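Local coordinates for protein putative hexulose 6 phosphate synthase (Salmonella typhimurium, PDB 3F4W) that is of unproven function but adopts the closed eight-stranded beta/alpha (TIM) barrel of the HUMPS family and is assembled as a pair of identical chains, at residues Met130-Thr135 with Arg161-Gly166; Asp149-Leu154 with Ala177-Asp182; Gly65-Ser70 with Ile96-Glu101; Val31-Leu36 with Asp59-Asp64; Leu3-Asp8 with Ala189-Ala194. All blocks are in the same frame, centred on the assembly; numbering follows the deposited sequence.

Contact 1 (Met130-Thr135 with Arg161-Gly166); sequences MLAVHT and RIAVAG
With CG swung trans to the main-chain nitrogen in both Met-130 (chi1 -177°) and Arg-161 (chi1 -167°), and with both chains extended beyond it, the two side chains run side by side and point the same way. Met-130 SD lies 3.6 Å from Arg-161 CD, and the terminal methyl continues over one face of the guanidinium, Met-130 CE standing 3.8 Å from Arg-161 NH1. The other residues on that face follow in step: Ala-132 CB meets Ala-163 CB at 3.8 Å, and His-134 CD2 lies 3.6 Å from Ala-165 CB. Both ring nitrogens are engaged beyond the two segments, ND1 with Asp-109 and NE2 with a malonate ion, probably from the crystallisation liquor, consistent with a set ring rotation. On the other face the valines lie alongside each other, Val-133 CG2 3.5 Å from Val-164 CG2. The backbones are parallel and in register through five hydrogen bonds; that from Leu-131 N to Arg-161 O (2.9 Å) is nearly straight at 168°, and Ala-163 N returns one to Leu-131 O at 2.8 Å. These are the sixth and seventh strands of the barrel. Strand 105-109 pairs with 130-134 on one flank and strand 183-186 with 161-165 on the other, while Leu-150 and Met-153 of helix 147-156 cover the face bearing Leu-131, Val-133 and Ile-162.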
# COMPACT_ATOMS: atom_id res chain seq x y z
N MET A 130 -10.70 -4.34 14.77
CA MET A 130 -11.01 -2.95 14.44
C MET A 130 -11.04 -2.77 12.93
O MET A 130 -10.07 -3.10 12.24
CB MET A 130 -9.96 -2.03 15.05
CG MET A 130 -10.22 -0.55 14.84
SD MET A 130 -9.26 0.45 16.00
CE MET A 130 -9.79 2.10 15.54
N LEU A 131 -12.15 -2.25 12.43
CA LEU A 131 -12.36 -2.13 11.00
C LEU A 131 -12.72 -0.69 10.66
O LEU A 131 -13.44 -0.03 11.41
CB LEU A 131 -13.50 -3.05 10.54
CG LEU A 131 -13.50 -4.49 11.07
CD1 LEU A 131 -14.81 -5.19 10.75
CD2 LEU A 131 -12.30 -5.28 10.53
N ALA A 132 -12.23 -0.22 9.53
CA ALA A 132 -12.51 1.14 9.09
C ALA A 132 -13.22 1.09 7.76
O ALA A 132 -12.68 0.54 6.80
CB ALA A 132 -11.21 1.93 8.96
N VAL A 133 -14.43 1.62 7.70
CA VAL A 133 -15.06 1.80 6.40
C VAL A 133 -14.44 3.04 5.80
O VAL A 133 -14.20 4.03 6.50
CB VAL A 133 -16.61 1.92 6.48
CG1 VAL A 133 -17.13 1.38 7.80
CG2 VAL A 133 -17.05 3.35 6.25
N HIS A 134 -14.13 2.99 4.51
CA HIS A 134 -13.34 4.03 3.89
C HIS A 134 -13.66 4.20 2.41
O HIS A 134 -13.42 3.30 1.61
CB HIS A 134 -11.85 3.70 4.06
CG HIS A 134 -10.93 4.82 3.68
ND1 HIS A 134 -9.57 4.65 3.55
CD2 HIS A 134 -11.18 6.12 3.40
CE1 HIS A 134 -9.02 5.80 3.21
NE2 HIS A 134 -9.98 6.71 3.11
N THR A 135 -14.21 5.35 2.07
CA THR A 135 -14.31 5.76 0.68
C THR A 135 -13.08 6.61 0.40
O THR A 135 -12.90 7.67 1.01
CB THR A 135 -15.59 6.57 0.44
OG1 THR A 135 -16.73 5.73 0.67
CG2 THR A 135 -15.64 7.10 -0.99
N ARG A 161 -14.46 -2.82 16.78
CA ARG A 161 -14.44 -1.37 16.90
C ARG A 161 -14.51 -0.84 15.48
O ARG A 161 -13.99 -1.47 14.56
CB ARG A 161 -13.13 -0.95 17.57
CG ARG A 161 -13.07 0.49 18.06
CD ARG A 161 -11.70 0.78 18.68
NE ARG A 161 -11.59 2.17 19.13
CZ ARG A 161 -10.45 2.77 19.43
NH1 ARG A 161 -9.29 2.12 19.33
NH2 ARG A 161 -10.46 4.04 19.82
N ILE A 162 -15.17 0.30 15.27
CA ILE A 162 -15.41 0.79 13.91
C ILE A 162 -14.93 2.22 13.70
O ILE A 162 -15.22 3.11 14.50
CB ILE A 162 -16.90 0.73 13.54
CG1 ILE A 162 -17.45 -0.69 13.71
CG2 ILE A 162 -17.12 1.23 12.11
CD1 ILE A 162 -16.79 -1.72 12.81
N ALA A 163 -14.20 2.43 12.60
CA ALA A 163 -13.79 3.77 12.18
C ALA A 163 -14.43 4.10 10.84
O ALA A 163 -14.85 3.21 10.11
CB ALA A 163 -12.27 3.86 12.09
N VAL A 164 -14.53 5.39 10.53
CA VAL A 164 -15.08 5.81 9.25
C VAL A 164 -14.33 7.00 8.66
O VAL A 164 -14.03 7.98 9.36
CB VAL A 164 -16.60 6.09 9.33
CG1 VAL A 164 -16.90 7.19 10.34
CG2 VAL A 164 -17.15 6.45 7.95
N ALA A 165 -14.01 6.91 7.37
CA ALA A 165 -13.29 7.95 6.66
C ALA A 165 -13.87 8.12 5.26
O ALA A 165 -14.30 7.15 4.63
CB ALA A 165 -11.81 7.59 6.57
N GLY A 166 -13.86 9.36 4.77
CA GLY A 166 -14.28 9.62 3.41
C GLY A 166 -14.74 11.04 3.19
O GLY A 166 -15.91 11.28 2.90

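Contact 2 (Asp149-Leu154 with Ala177-Asp182); sequences DLITML and ALLGPD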
# COMPACT_ATOMS: atom_id res chain seq x y z
N ASP A 149 -21.78 2.53 3.29
CA ASP A 149 -20.94 1.43 3.77
C ASP A 149 -20.91 1.37 5.30
O ASP A 149 -20.86 0.29 5.88
CB ASP A 149 -19.52 1.53 3.20
CG ASP A 149 -19.44 1.05 1.75
OD1 ASP A 149 -20.43 0.47 1.26
OD2 ASP A 149 -18.39 1.24 1.12
N LEU A 150 -20.94 2.53 5.96
CA LEU A 150 -20.95 2.57 7.42
C LEU A 150 -22.24 1.95 7.96
O LEU A 150 -22.22 1.23 8.96
CB LEU A 150 -20.79 3.99 7.95
CG LEU A 150 -20.78 4.13 9.47
CD1 LEU A 150 -19.67 3.28 10.08
CD2 LEU A 150 -20.61 5.58 9.89
N ILE A 151 -23.35 2.22 7.29
CA ILE A 151 -24.64 1.66 7.68
C ILE A 151 -24.61 0.13 7.63
O ILE A 151 -25.03 -0.53 8.58
CB ILE A 151 -25.77 2.18 6.77
CG1 ILE A 151 -25.96 3.68 6.97
CG2 ILE A 151 -27.07 1.42 7.04
CD1 ILE A 151 -26.92 4.31 5.98
N THR A 152 -24.11 -0.42 6.54
CA THR A 152 -23.98 -1.87 6.43
C THR A 152 -23.03 -2.42 7.49
O THR A 152 -23.33 -3.41 8.16
CB THR A 152 -23.49 -2.29 5.05
OG1 THR A 152 -24.47 -1.92 4.07
CG2 THR A 152 -23.28 -3.80 4.99
N MET A 153 -21.88 -1.77 7.64
CA MET A 153 -20.90 -2.19 8.64
C MET A 153 -21.53 -2.30 10.03
O MET A 153 -21.35 -3.31 10.72
CB MET A 153 -19.71 -1.23 8.68
CG MET A 153 -18.74 -1.53 9.80
SD MET A 153 -17.90 -3.11 9.57
CE MET A 153 -16.63 -2.64 8.40
N LEU A 154 -22.26 -1.27 10.43
CA LEU A 154 -22.86 -1.24 11.76
C LEU A 154 -23.93 -2.32 11.97
O LEU A 154 -24.17 -2.77 13.09
CB LEU A 154 -23.44 0.15 12.06
CG LEU A 154 -22.39 1.24 12.21
CD1 LEU A 154 -23.04 2.61 12.39
CD2 LEU A 154 -21.47 0.92 13.37
N ALA A 177 -21.67 10.88 13.26
CA ALA A 177 -21.61 10.76 14.71
C ALA A 177 -22.87 10.09 15.25
O ALA A 177 -22.80 9.25 16.15
CB ALA A 177 -21.41 12.13 15.35
N LEU A 178 -24.01 10.48 14.70
CA LEU A 178 -25.30 9.93 15.12
C LEU A 178 -25.37 8.42 15.01
O LEU A 178 -26.13 7.77 15.73
CB LEU A 178 -26.44 10.55 14.31
CG LEU A 178 -26.90 11.95 14.72
CD1 LEU A 178 -27.70 12.62 13.61
CD2 LEU A 178 -27.70 11.89 16.01
N LEU A 179 -24.58 7.85 14.10
CA LEU A 179 -24.59 6.40 13.89
C LEU A 179 -23.72 5.69 14.92
O LEU A 179 -23.86 4.48 15.13
CB LEU A 179 -24.14 6.06 12.47
CG LEU A 179 -25.09 6.54 11.37
CD1 LEU A 179 -24.49 6.33 9.98
CD2 LEU A 179 -26.42 5.82 11.48
N GLY A 180 -22.83 6.44 15.55
CA GLY A 180 -22.04 5.91 16.65
C GLY A 180 -20.82 5.09 16.28
O GLY A 180 -20.61 4.01 16.84
N PRO A 181 -20.00 5.59 15.34
CA PRO A 181 -18.71 4.92 15.11
C PRO A 181 -17.82 5.15 16.32
O PRO A 181 -18.10 6.04 17.12
CB PRO A 181 -18.13 5.67 13.90
CG PRO A 181 -19.18 6.67 13.48
CD PRO A 181 -20.09 6.87 14.63
N ASP A 182 -16.75 4.37 16.45
CA ASP A 182 -15.80 4.57 17.54
C ASP A 182 -14.76 5.62 17.17
O ASP A 182 -14.26 6.35 18.03
CB ASP A 182 -15.14 3.24 17.92
CG ASP A 182 -16.14 2.22 18.39
OD1 ASP A 182 -16.61 2.33 19.54
OD2 ASP A 182 -16.47 1.30 17.60
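Leu-179, Leu-154 and Leu-150 bury the largest areas here, and they define a small apolar junction between helix 147-156 and the turn that leads to strand 183-186. Leu-179 is the centre of it, its CB directed at the helix. Leu-154 sends one methyl against the base of that side chain: Leu-154 CD1 lies 3.6 Å from Leu-179 CB and 3.4 Å from Leu-179 O, so the methyl touches the backbone as well as the side chain. Leu-150, one helical turn earlier, uses a different branch. A chi1 of -179° sets Leu-150 CG opposite its backbone N and carries CD2 between two partners, 4.0 Å from Leu-179 CD1 and also 4.0 Å from Pro-181 CG. The two leucines slide past each other in opposite directions, whereas the proline ring is crossed at about a right angle. A type I turn from Ala-177 to Gly-180, closed by Gly-180 N to Ala-177 O at 2.9 Å, presents Leu-179; Gly-180 then leaves the helical conformation with positive phi (81°), and Pro-181 follows. In the beta/alpha barrel this joins the helix after the sixth strand to the connection between the seventh and eighth. No hydrogen bond crosses the interface: the side-chain pairs are aliphatic, so cohesion rests on van der Waals fit and on partial shielding of methyl groups from water, since Leu-179 stays exposed at the surface.

Contact 3 (Gly65-Ser70 with Ile96-Glu101); sequences GGHFES and IRAAKE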
# COMPACT_ATOMS: atom_id res chain seq x y z
N GLY A 65 3.52 -8.98 3.06
CA GLY A 65 4.62 -8.91 4.01
C GLY A 65 4.14 -8.35 5.33
O GLY A 65 4.79 -7.51 5.94
N GLY A 66 2.98 -8.85 5.76
CA GLY A 66 2.27 -8.32 6.91
C GLY A 66 3.07 -8.12 8.18
O GLY A 66 3.13 -7.01 8.72
N HIS A 67 3.69 -9.18 8.69
CA HIS A 67 4.39 -9.07 9.96
C HIS A 67 5.59 -8.15 9.86
O HIS A 67 5.81 -7.31 10.73
CB HIS A 67 4.81 -10.44 10.48
CG HIS A 67 5.27 -10.42 11.91
ND1 HIS A 67 4.52 -10.95 12.94
CD2 HIS A 67 6.39 -9.91 12.48
CE1 HIS A 67 5.17 -10.78 14.08
NE2 HIS A 67 6.30 -10.16 13.82
N PHE A 68 6.38 -8.31 8.81
CA PHE A 68 7.61 -7.54 8.68
C PHE A 68 7.35 -6.04 8.61
O PHE A 68 8.03 -5.25 9.28
CB PHE A 68 8.40 -7.99 7.44
CG PHE A 68 9.70 -7.28 7.28
CD1 PHE A 68 10.85 -7.78 7.86
CD2 PHE A 68 9.78 -6.12 6.54
CE1 PHE A 68 12.06 -7.12 7.71
CE2 PHE A 68 10.98 -5.46 6.38
CZ PHE A 68 12.12 -5.96 6.97
N GLU A 69 6.39 -5.64 7.79
CA GLU A 69 6.07 -4.24 7.64
C GLU A 69 5.36 -3.67 8.89
O GLU A 69 5.64 -2.54 9.31
CB GLU A 69 5.23 -4.00 6.39
CG GLU A 69 4.88 -2.55 6.18
CD GLU A 69 4.48 -2.24 4.75
OE1 GLU A 69 4.00 -1.11 4.51
OE2 GLU A 69 4.65 -3.11 3.88
N SER A 70 4.47 -4.46 9.48
CA SER A 70 3.81 -4.05 10.72
C SER A 70 4.82 -3.79 11.83
O SER A 70 4.76 -2.77 12.52
CB SER A 70 2.79 -5.10 11.17
OG SER A 70 1.67 -5.13 10.29
N ILE A 96 -1.79 -8.65 12.63
CA ILE A 96 -2.37 -8.72 13.97
C ILE A 96 -1.42 -9.41 14.96
O ILE A 96 -1.32 -9.01 16.12
CB ILE A 96 -3.72 -9.44 13.96
CG1 ILE A 96 -4.74 -8.61 13.17
CG2 ILE A 96 -4.22 -9.67 15.38
CD1 ILE A 96 -6.08 -9.30 12.99
N ARG A 97 -0.72 -10.44 14.50
CA ARG A 97 0.26 -11.09 15.34
C ARG A 97 1.36 -10.11 15.75
O ARG A 97 1.76 -10.07 16.91
CB ARG A 97 0.88 -12.30 14.64
CG ARG A 97 1.50 -13.28 15.60
CD ARG A 97 0.51 -13.61 16.71
NE ARG A 97 1.15 -14.26 17.84
CZ ARG A 97 1.66 -13.62 18.88
NH1 ARG A 97 1.61 -12.29 18.94
NH2 ARG A 97 2.23 -14.30 19.87
N ALA A 98 1.83 -9.31 14.80
CA ALA A 98 2.83 -8.29 15.09
C ALA A 98 2.31 -7.25 16.09
O ALA A 98 3.05 -6.79 16.96
CB ALA A 98 3.29 -7.61 13.81
N ALA A 99 1.03 -6.90 15.95
CA ALA A 99 0.41 -5.96 16.87
C ALA A 99 0.36 -6.52 18.29
O ALA A 99 0.68 -5.83 19.25
CB ALA A 99 -1.00 -5.60 16.39
N LYS A 100 -0.03 -7.79 18.41
CA LYS A 100 -0.12 -8.43 19.72
C LYS A 100 1.23 -8.44 20.42
O LYS A 100 1.32 -8.16 21.62
CB LYS A 100 -0.65 -9.86 19.59
CG LYS A 100 -2.05 -9.97 19.01
CD LYS A 100 -3.10 -9.33 19.92
CE LYS A 100 -4.51 -9.59 19.40
NZ LYS A 100 -5.56 -8.90 20.20
N GLU A 101 2.28 -8.77 19.68
CA GLU A 101 3.63 -8.75 20.25
C GLU A 101 3.96 -7.38 20.82
O GLU A 101 4.63 -7.28 21.85
CB GLU A 101 4.67 -9.13 19.19
CG GLU A 101 4.49 -10.54 18.64
CD GLU A 101 5.28 -10.79 17.38
OE1 GLU A 101 6.28 -10.08 17.14
OE2 GLU A 101 4.90 -11.71 16.62
O HOH W 1 8.50 -11.33 15.91
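His-67 and Ser-70 pack on Ala-98 where two neighbouring outer helices of the beta/alpha barrel, 66-75 and 89-102, lie side by side. The segment axes approach to 8.4 Å with 42° between their directions, a separation allowed by the small residues at the crossing. Gly-65 occupies the N-cap position, and the N-H of Gly-66 is used by Asp-138 of the second subunit, so the start of this helix is also at the dimer interface. His-67 follows, with CG trans to the main-chain nitrogen (chi1 -168°), an orientation that lays its ring across Ala-98. The methyl sits over the centre of one ring face: Ala-98 CB is 3.7 Å from the centroid of the His-67 ring and 12° off its normal, a CH-pi contact. Glu-101 approaches the same ring at its edge, but the modelled spacing there is too short, and its exact placement is doubtful. A water beside the pair bridges it, 3.3 Å from His-67 NE2 and donating to Glu-101 OE1 at 2.8 Å. Phe-68 and Glu-69 instead pack on Glu-9 and Ile-37 of the second subunit. Ser-70 returns to the helix pair, its CB 3.7 Å from Ala-98 CB. Its hydroxyl turns back along its own helix: Ser-70 OG donates to Gly-66 O at 2.9 Å, while Ser-70 N reaches that oxygen from the opposite face of the carbonyl plane.

Contact 4 (Val31-Leu36 with Asp59-Asp64); sequences VGTPFL and DAKIMD
Asp-59 N donates to Val-31 O at 3.0 Å and 160°, a backbone bond that links the end of strand 28-31 to strand 55-62 just as residues 31-36 turn into helix 33-39. Beyond it the side chains form a polar cluster round Thr-33 OG1. That hydroxyl donates to Asp-59 O at 2.6 Å and accepts from Lys-61 NZ at 3.1 Å, one short bond to a backbone carbonyl and one from a side-chain amine. The lysine chain is extended until its last torsion, where a bend (chi4 73°) turns the amine toward Thr-33 and Asp-59; Lys-61 NZ thereby also makes a salt bridge to Asp-59 OD2 at 2.8 Å, reaching it from above the carboxylate plane. The other carboxylate oxygen, Asp-59 OD1, is bonded to Thr-82 OG1 on the next strand, so both carboxylate oxygens are engaged. A water accepts from Thr-33 N at 2.9 Å and lies 2.6 Å from Asp-59 OD2. One helical turn on, the contact is apolar, with Leu-36 CD1 3.7 Å from Ala-60 CA. The sequence Asp-Ala-Lys-Ile-Met-Asp fits the DxKxxD signature of this family at the end of the third barrel strand, consistent with a place in its active site. Strand 80-84 flanks 55-62 on the far side, helices 12-22 and 42-50 pack on Phe-35, helix 66-75 covers Ala-60 and Ile-62, and Asp-64 reaches Thr-137 and Asp-138 of the second subunit.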
# COMPACT_ATOMS: atom_id res chain seq x y z
N VAL A 31 -0.41 9.28 10.09
CA VAL A 31 0.55 9.51 9.02
C VAL A 31 0.01 8.84 7.76
O VAL A 31 0.02 7.61 7.64
CB VAL A 31 1.94 8.96 9.37
CG1 VAL A 31 2.91 9.13 8.21
CG2 VAL A 31 2.47 9.65 10.62
N GLY A 32 -0.50 9.65 6.83
CA GLY A 32 -1.10 9.15 5.61
C GLY A 32 -0.14 8.39 4.71
O GLY A 32 1.07 8.49 4.86
N THR A 33 -0.69 7.62 3.77
CA THR A 33 0.13 6.75 2.94
C THR A 33 1.19 7.48 2.11
O THR A 33 2.35 7.09 2.10
CB THR A 33 -0.72 5.86 2.02
OG1 THR A 33 -1.75 5.24 2.80
CG2 THR A 33 0.13 4.79 1.36
N PRO A 34 0.79 8.54 1.39
CA PRO A 34 1.77 9.30 0.60
C PRO A 34 2.82 9.95 1.50
O PRO A 34 3.97 10.13 1.09
CB PRO A 34 0.91 10.37 -0.07
CG PRO A 34 -0.47 9.82 -0.09
CD PRO A 34 -0.59 9.02 1.17
N PHE A 35 2.41 10.28 2.72
CA PHE A 35 3.30 10.89 3.70
C PHE A 35 4.35 9.86 4.12
O PHE A 35 5.55 10.14 4.09
CB PHE A 35 2.47 11.39 4.89
CG PHE A 35 3.24 12.18 5.91
CD1 PHE A 35 4.55 12.57 5.68
CD2 PHE A 35 2.63 12.56 7.10
CE1 PHE A 35 5.25 13.30 6.63
CE2 PHE A 35 3.32 13.29 8.05
CZ PHE A 35 4.63 13.67 7.82
N LEU A 36 3.88 8.66 4.48
CA LEU A 36 4.78 7.55 4.77
C LEU A 36 5.73 7.26 3.62
O LEU A 36 6.93 7.08 3.83
CB LEU A 36 3.97 6.27 5.04
CG LEU A 36 3.76 5.81 6.48
CD1 LEU A 36 3.02 4.48 6.46
CD2 LEU A 36 5.09 5.69 7.20
N ASP A 59 -0.68 4.80 8.29
CA ASP A 59 -1.58 4.35 7.24
C ASP A 59 -0.82 3.67 6.11
O ASP A 59 -0.79 4.16 4.98
CB ASP A 59 -2.39 5.52 6.69
CG ASP A 59 -3.57 5.07 5.86
OD1 ASP A 59 -4.00 3.91 6.02
OD2 ASP A 59 -4.08 5.88 5.06
N ALA A 60 -0.20 2.54 6.43
CA ALA A 60 0.60 1.80 5.46
C ALA A 60 -0.25 1.11 4.40
O ALA A 60 0.23 0.84 3.30
CB ALA A 60 1.48 0.79 6.18
N LYS A 61 -1.51 0.84 4.72
CA LYS A 61 -2.39 0.09 3.81
C LYS A 61 -1.70 -1.18 3.33
O LYS A 61 -1.62 -1.45 2.13
CB LYS A 61 -2.80 0.95 2.61
CG LYS A 61 -3.88 1.98 2.92
CD LYS A 61 -4.34 2.67 1.64
CE LYS A 61 -5.40 3.73 1.93
NZ LYS A 61 -4.80 4.94 2.56
N ILE A 62 -1.20 -1.95 4.29
CA ILE A 62 -0.46 -3.17 4.01
C ILE A 62 -1.24 -4.17 3.15
O ILE A 62 -2.42 -4.43 3.39
CB ILE A 62 -0.02 -3.85 5.33
CG1 ILE A 62 0.95 -2.93 6.08
CG2 ILE A 62 0.63 -5.19 5.05
CD1 ILE A 62 1.30 -3.43 7.47
N MET A 63 -0.56 -4.72 2.15
CA MET A 63 -1.18 -5.67 1.23
C MET A 63 -0.42 -6.99 1.25
O MET A 63 -0.94 -8.03 0.84
CB MET A 63 -1.17 -5.10 -0.19
CG MET A 63 -1.93 -5.93 -1.21
SD MET A 63 -3.71 -5.87 -0.93
CE MET A 63 -4.33 -7.06 -2.12
N ASP A 64 0.82 -6.95 1.73
CA ASP A 64 1.68 -8.12 1.74
C ASP A 64 2.80 -7.91 2.75
O ASP A 64 3.01 -6.79 3.22
CB ASP A 64 2.25 -8.38 0.34
CG ASP A 64 2.94 -9.74 0.23
OD1 ASP A 64 3.78 -9.91 -0.68
OD2 ASP A 64 2.65 -10.62 1.06
O HOH W 2 -3.60 7.98 3.57

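Contact 5 (Leu3-Asp8 with Ala189-Ala194); sequences LQLALD and AITHAA
Ala-6 O and Thr-191 OG1 are joined through one water, which donates to Ala-6 O at 2.6 Å and stands 3.2 Å from Thr-191 OG1. The threonine hydroxyl has a second partner, Gly-187 O, just before its own helix. One torsion sets both branches: with chi1 at 57°, OG1 sits between the backbone nitrogen and the carbonyl carbon, and CG2 points to the strand. The methyl therefore comes close to the carbonyl oxygen, Thr-191 CG2 lying 3.8 Å from Ala-6 O, and it also meets Leu-7, whose CD2 is 4.2 Å from Thr-191 CG2. No direct hydrogen bond crosses between the segments. In the barrel, strand 3-7 belongs to the first strand of the sheet, and the short helix 188-191 follows the eighth, so the contact lies where closure of the sheet brings the first strand beside the eighth. The Ala-6 side chain is about 4 Å from a malonate ion, probably from the crystallisation liquor, at its nearest atoms. Nearer the start of the strand the interface is purely aliphatic. Leu-5 is turned about its first torsion (chi1 175°) so that CG lies far from the backbone N, extending CD1 to Ile-190, where it touches more than one branch: Leu-5 CD1 is 3.8 Å from Ile-190 CD1 and 3.8 Å from Ile-190 CG2. Met-19 and Val-22 of helix 12-22 pack on Leu-5, and Phe-18 of the same helix reaches Ile-190.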
# COMPACT_ATOMS: atom_id res chain seq x y z
N LEU A 3 -11.36 11.51 17.41
CA LEU A 3 -11.07 12.21 16.17
C LEU A 3 -9.68 11.82 15.66
O LEU A 3 -8.67 12.10 16.30
CB LEU A 3 -11.16 13.72 16.35
CG LEU A 3 -10.72 14.56 15.15
CD1 LEU A 3 -11.44 14.11 13.88
CD2 LEU A 3 -10.93 16.04 15.40
N GLN A 4 -9.65 11.18 14.50
CA GLN A 4 -8.39 10.81 13.86
C GLN A 4 -8.13 11.77 12.70
O GLN A 4 -9.00 11.98 11.86
CB GLN A 4 -8.45 9.37 13.37
CG GLN A 4 -7.28 8.93 12.51
CD GLN A 4 -7.27 7.43 12.28
OE1 GLN A 4 -7.56 6.65 13.19
NE2 GLN A 4 -6.92 7.01 11.06
N LEU A 5 -6.94 12.37 12.68
CA LEU A 5 -6.58 13.34 11.66
C LEU A 5 -5.60 12.77 10.63
O LEU A 5 -4.45 12.48 10.95
CB LEU A 5 -5.97 14.59 12.30
CG LEU A 5 -5.43 15.65 11.33
CD1 LEU A 5 -6.57 16.33 10.58
CD2 LEU A 5 -4.61 16.68 12.08
N ALA A 6 -6.06 12.64 9.39
CA ALA A 6 -5.20 12.14 8.32
C ALA A 6 -4.27 13.21 7.75
O ALA A 6 -4.73 14.20 7.18
CB ALA A 6 -6.04 11.51 7.20
N LEU A 7 -2.97 13.01 7.92
CA LEU A 7 -1.97 13.86 7.27
C LEU A 7 -1.48 13.17 6.00
O LEU A 7 -0.60 12.31 6.05
CB LEU A 7 -0.80 14.13 8.21
CG LEU A 7 -1.14 14.74 9.57
CD1 LEU A 7 0.12 14.91 10.40
CD2 LEU A 7 -1.85 16.07 9.41
N ASP A 8 -2.05 13.54 4.86
CA ASP A 8 -1.78 12.82 3.62
C ASP A 8 -0.69 13.45 2.75
O ASP A 8 0.30 12.80 2.41
CB ASP A 8 -3.07 12.65 2.81
CG ASP A 8 -3.97 11.56 3.38
OD1 ASP A 8 -3.48 10.71 4.16
OD2 ASP A 8 -5.18 11.54 3.04
N ALA A 189 -10.71 18.21 5.10
CA ALA A 189 -11.56 19.24 5.69
C ALA A 189 -10.76 20.12 6.64
O ALA A 189 -11.01 21.32 6.76
CB ALA A 189 -12.75 18.61 6.41
N ILE A 190 -9.79 19.51 7.32
CA ILE A 190 -8.95 20.23 8.27
C ILE A 190 -7.64 20.74 7.67
O ILE A 190 -7.25 21.89 7.88
CB ILE A 190 -8.66 19.36 9.52
CG1 ILE A 190 -9.93 19.16 10.34
CG2 ILE A 190 -7.56 19.99 10.36
CD1 ILE A 190 -9.83 18.09 11.41
N THR A 191 -6.95 19.88 6.92
CA THR A 191 -5.64 20.25 6.40
C THR A 191 -5.71 21.36 5.34
O THR A 191 -4.78 22.14 5.20
CB THR A 191 -4.87 19.03 5.85
OG1 THR A 191 -5.65 18.39 4.84
CG2 THR A 191 -4.57 18.04 6.96
N HIS A 192 -6.83 21.43 4.63
CA HIS A 192 -7.01 22.46 3.61
C HIS A 192 -7.92 23.59 4.10
O HIS A 192 -8.35 24.43 3.32
CB HIS A 192 -7.59 21.86 2.33
CG HIS A 192 -6.64 20.97 1.59
ND1 HIS A 192 -5.39 21.39 1.18
CD2 HIS A 192 -6.76 19.68 1.19
CE1 HIS A 192 -4.78 20.39 0.56
NE2 HIS A 192 -5.59 19.35 0.55
N ALA A 193 -8.21 23.59 5.40
CA ALA A 193 -9.06 24.62 5.97
C ALA A 193 -8.33 25.95 6.05
O ALA A 193 -7.14 25.99 6.34
CB ALA A 193 -9.54 24.20 7.35
N ALA A 194 -9.05 27.03 5.78
CA ALA A 194 -8.48 28.36 5.97
C ALA A 194 -8.16 28.55 7.45
O ALA A 194 -7.14 29.14 7.81
CB ALA A 194 -9.45 29.42 5.49
O HOH W 3 -5.15 15.27 4.83

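All five contacts belong to one eight-stranded parallel barrel. Contact 5 joins its first strand to the helix after its last, and contacts 4, 3, 1 and 2 open in that order between those ends; contacts 1 and 2 interleave along the chain. Contacts 1, 4 and 5 each include barrel strands, with centres about 15 to 16 Å apart, whereas contacts 2 and 3 lie in the outer layer, about 27 Å from each other. Contacts 1 and 2 touch through Ile-162 and Met-153, contacts 3 and 4 through Glu-69 and Ala-60, and contacts 4 and 5 through Gly-32 and Leu-7. Contacts 3 and 4 also meet the second subunit, so this side of the barrel is tied into the dimer.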